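2-oxoglutarate (2OG) and Fe(II)-dependent oxygenase superfamily protein (Arabidopsis thaliana, PDB 6KWA) probably catalyses the irreversible, 2-oxoglutarate-dependent oxidation of the auxin indole-3-acetic acid to inactive 2-oxoindole-3-acetic acid. Local coordinates at residues A[59-70]-A[81-89]. Sequence-based numbering, arbitrary orientation.
Sequences KVRNTDVLLGSG and YEALGLYDM
Asn-62 reads the backbone of Gly-85 with both ends of its amide. Its OD1 accepts the Gly-85 N-H at 3.0 Å along a nearly straight line (170°), while its ND2 donates to Gly-85 O at 2.8 Å, that oxygen lying in the plane of the amide. With CG anti to the backbone N (chi1 179°), the amide reaches the strand, and an asparagine suits the place because it offers a donor and an acceptor side by side. ND2 also bonds Gln-101 of helix 92-101. Glycine fits at 85, since a side chain there would run into Ser-69 O. Strand 81-87 is an outermost strand of the major sheet of this double-stranded beta-helix oxygenase; its inner neighbour, strand 147-155, carries Asn-152 and Tyr-154, which bind 2-oxoglutarate, absent from this model. Segment 59-70 meets the edge turned away from 147-155, where Gly-85 presents its N and O. Near the start of both segments a salt bridge joins Lys-59 NZ to Glu-82 OE2 at 2.6 Å, on the syn lone pair of OE2; both chains are long enough to meet, crossing at about a right angle. Tyr-71 OH also bonds OE2, and NZ donates to Phe-52 O, so both buried charged groups have further polar partners. Leu-84 CD2 packs against Asn-62 CB at 3.7 Å. Tyr-87 offers a flat face to a leucine methyl: Leu-66 CD1 makes a CH-pi contact 3.8 Å from the ring centroid, offset toward the rim at CE1, while Val-65 CG1 lies 3.9 Å from Tyr-87 CD2, oblique to the ring.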
loop_
_atom_site.group_PDB
_atom_site.type_symbol
_atom_site.label_atom_id
_atom_site.label_comp_id
_atom_site.label_asym_id
_atom_site.label_seq_id
_atom_site.Cartn_x
_atom_site.Cartn_y
_atom_site.Cartn_z
ATOM N N LYS A 59 12.487 15.994 10.738
ATOM C CA LYS A 59 12.102 15.027 9.702
ATOM C C LYS A 59 13.293 14.301 9.107
ATOM O O LYS A 59 13.213 13.099 8.866
ATOM C CB LYS A 59 11.307 15.707 8.600
ATOM C CG LYS A 59 9.933 16.151 9.071
ATOM C CD LYS A 59 9.036 16.642 7.932
ATOM C CE LYS A 59 9.360 18.072 7.472
ATOM N NZ LYS A 59 8.251 18.612 6.588
ATOM N N VAL A 60 14.415 15.001 8.944
ATOM C CA VAL A 60 15.610 14.398 8.332
ATOM C C VAL A 60 16.196 13.302 9.221
ATOM O O VAL A 60 17.004 12.476 8.760
ATOM C CB VAL A 60 16.699 15.470 8.019
ATOM C CG1 VAL A 60 17.870 14.866 7.241
ATOM C CG2 VAL A 60 16.107 16.605 7.186
ATOM N N ARG A 61 15.772 13.285 10.484
ATOM C CA ARG A 61 16.156 12.246 11.441
ATOM C C ARG A 61 15.466 10.893 11.136
ATOM O O ARG A 61 15.880 9.844 11.647
ATOM C CB ARG A 61 15.826 12.717 12.861
ATOM C CG ARG A 61 16.814 13.732 13.431
ATOM C CD ARG A 61 16.266 14.505 14.659
ATOM N NE ARG A 61 15.546 13.708 15.650
ATOM C CZ ARG A 61 14.972 14.229 16.738
ATOM N NH1 ARG A 61 14.339 13.440 17.597
ATOM N NH2 ARG A 61 15.052 15.542 16.979
ATOM N N ASN A 62 14.427 10.920 10.301
ATOM C CA ASN A 62 13.786 9.691 9.814
ATOM C C ASN A 62 14.708 9.048 8.789
ATOM O O ASN A 62 14.584 9.255 7.590
ATOM C CB ASN A 62 12.398 9.996 9.221
ATOM C CG ASN A 62 11.674 8.748 8.678
ATOM O OD1 ASN A 62 11.098 8.796 7.592
ATOM N ND2 ASN A 62 11.685 7.650 9.435
ATOM N N THR A 63 15.630 8.232 9.282
ATOM C CA THR A 63 16.704 7.732 8.448
ATOM C C THR A 63 16.317 6.415 7.790
ATOM O O THR A 63 15.484 5.675 8.297
ATOM C CB THR A 63 17.996 7.542 9.271
ATOM O OG1 THR A 63 19.011 6.977 8.437
ATOM C CG2 THR A 63 17.756 6.608 10.408
ATOM N N ASP A 64 16.920 6.142 6.645
ATOM C CA ASP A 64 16.684 4.902 5.929
ATOM C C ASP A 64 17.117 3.693 6.759
ATOM O O ASP A 64 18.005 3.794 7.623
ATOM C CB ASP A 64 17.419 4.918 4.593
ATOM C CG ASP A 64 16.706 5.762 3.565
ATOM O OD1 ASP A 64 15.705 6.415 3.934
ATOM O OD2 ASP A 64 17.134 5.788 2.398
ATOM N N VAL A 65 16.438 2.568 6.531
ATOM C CA VAL A 65 16.867 1.268 7.047
ATOM C C VAL A 65 17.037 0.384 5.813
ATOM O O VAL A 65 18.123 -0.116 5.552
ATOM C CB VAL A 65 15.871 0.691 8.065
ATOM C CG1 VAL A 65 16.330 -0.693 8.559
ATOM C CG2 VAL A 65 15.750 1.644 9.264
ATOM N N LEU A 66 15.961 0.193 5.053
ATOM C CA LEU A 66 16.090 -0.169 3.638
ATOM C C LEU A 66 16.250 1.123 2.891
ATOM O O LEU A 66 15.853 2.174 3.406
ATOM C CB LEU A 66 14.886 -0.941 3.102
ATOM C CG LEU A 66 15.098 -2.429 2.823
ATOM C CD1 LEU A 66 15.565 -3.172 4.069
ATOM C CD2 LEU A 66 13.835 -3.051 2.224
ATOM N N LEU A 67 16.860 1.079 1.711
ATOM C CA LEU A 67 17.044 2.313 0.960
ATOM C C LEU A 67 15.688 2.881 0.570
ATOM O O LEU A 67 14.860 2.174 0.000
ATOM C CB LEU A 67 17.910 2.101 -0.281
ATOM C CG LEU A 67 18.365 3.460 -0.815
ATOM C CD1 LEU A 67 19.117 4.186 0.304
ATOM C CD2 LEU A 67 19.242 3.330 -2.040
ATOM N N GLY A 68 15.481 4.166 0.847
ATOM C CA GLY A 68 14.221 4.822 0.544
ATOM C C GLY A 68 13.122 4.648 1.581
ATOM O O GLY A 68 12.021 5.159 1.398
ATOM N N SER A 69 13.395 3.944 2.677
ATOM C CA SER A 69 12.337 3.693 3.644
ATOM C C SER A 69 12.094 4.886 4.545
ATOM O O SER A 69 11.062 4.960 5.194
ATOM C CB SER A 69 12.641 2.472 4.511
ATOM O OG SER A 69 13.430 2.790 5.642
ATOM N N GLY A 70 13.066 5.795 4.604
ATOM C CA GLY A 70 12.989 6.965 5.461
ATOM C C GLY A 70 12.486 8.218 4.773
ATOM O O GLY A 70 11.756 8.149 3.793
ATOM N N TYR A 81 6.315 15.944 -4.075
ATOM C CA TYR A 81 6.166 14.809 -3.183
ATOM C C TYR A 81 7.097 14.866 -1.992
ATOM O O TYR A 81 8.302 15.062 -2.156
ATOM C CB TYR A 81 6.426 13.534 -4.008
ATOM C CG TYR A 81 6.412 12.213 -3.264
ATOM C CD1 TYR A 81 5.255 11.752 -2.646
ATOM C CD2 TYR A 81 7.554 11.399 -3.212
ATOM C CE1 TYR A 81 5.227 10.528 -1.979
ATOM C CE2 TYR A 81 7.538 10.171 -2.537
ATOM C CZ TYR A 81 6.367 9.742 -1.927
ATOM O OH TYR A 81 6.314 8.528 -1.263
ATOM N N GLU A 82 6.528 14.674 -0.795
ATOM C CA GLU A 82 7.293 14.517 0.421
ATOM C C GLU A 82 6.845 13.227 1.151
ATOM O O GLU A 82 5.675 12.831 1.090
ATOM C CB GLU A 82 7.110 15.755 1.325
ATOM C CG GLU A 82 7.939 15.743 2.626
ATOM C CD GLU A 82 7.680 16.967 3.494
ATOM O OE1 GLU A 82 6.687 17.690 3.221
ATOM O OE2 GLU A 82 8.446 17.194 4.462
ATOM N N ALA A 83 7.764 12.548 1.821
ATOM C CA ALA A 83 7.400 11.289 2.433
ATOM C C ALA A 83 8.234 10.969 3.648
ATOM O O ALA A 83 9.412 11.336 3.726
ATOM C CB ALA A 83 7.499 10.142 1.394
ATOM N N LEU A 84 7.600 10.254 4.578
ATOM C CA LEU A 84 8.223 9.701 5.762
ATOM C C LEU A 84 7.874 8.218 5.832
ATOM O O LEU A 84 6.865 7.778 5.271
ATOM C CB LEU A 84 7.744 10.408 7.045
ATOM C CG LEU A 84 8.091 11.872 7.316
ATOM C CD1 LEU A 84 6.963 12.584 8.033
ATOM C CD2 LEU A 84 9.337 11.886 8.190
ATOM N N GLY A 85 8.683 7.432 6.527
ATOM C CA GLY A 85 8.307 6.046 6.684
ATOM C C GLY A 85 9.212 5.203 7.531
ATOM O O GLY A 85 10.268 5.642 7.997
ATOM N N LEU A 86 8.798 3.958 7.720
ATOM C CA LEU A 86 9.540 3.065 8.588
ATOM C C LEU A 86 9.453 1.669 8.032
ATOM O O LEU A 86 8.444 1.274 7.439
ATOM C CB LEU A 86 9.020 3.137 10.033
ATOM C CG LEU A 86 7.657 2.587 10.439
ATOM C CD1 LEU A 86 7.770 1.202 11.007
ATOM C CD2 LEU A 86 6.959 3.476 11.413
ATOM N N TYR A 87 10.568 0.969 8.169
ATOM C CA TYR A 87 10.709 -0.400 7.768
ATOM C C TYR A 87 10.346 -1.337 8.928
ATOM O O TYR A 87 10.590 -1.022 10.101
ATOM C CB TYR A 87 12.143 -0.618 7.297
ATOM C CG TYR A 87 12.479 -2.040 6.985
ATOM C CD1 TYR A 87 12.175 -2.573 5.751
ATOM C CD2 TYR A 87 13.094 -2.856 7.926
ATOM C CE1 TYR A 87 12.479 -3.876 5.447
ATOM C CE2 TYR A 87 13.397 -4.169 7.634
ATOM C CZ TYR A 87 13.092 -4.674 6.389
ATOM O OH TYR A 87 13.394 -5.984 6.093
ATOM N N ASP A 88 9.797 -2.497 8.587
ATOM C CA ASP A 88 9.427 -3.531 9.557
ATOM C C ASP A 88 8.333 -3.019 10.470
ATOM O O ASP A 88 8.472 -3.021 11.691
ATOM C CB ASP A 88 10.660 -3.976 10.347
ATOM C CG ASP A 88 10.446 -5.283 11.093
ATOM O OD1 ASP A 88 9.616 -6.103 10.669
ATOM O OD2 ASP A 88 11.140 -5.505 12.097
ATOM N N MET A 89 7.213 -2.618 9.870
ATOM C CA MET A 89 6.160 -1.953 10.628
ATOM C C MET A 89 5.431 -2.931 11.534
ATOM O O MET A 89 4.647 -2.526 12.404
ATOM C CB MET A 89 5.188 -1.231 9.686
ATOM C CG MET A 89 4.141 -2.084 9.010
ATOM S SD MET A 89 3.099 -1.093 7.898
ATOM C CE MET A 89 1.969 -0.371 9.087
#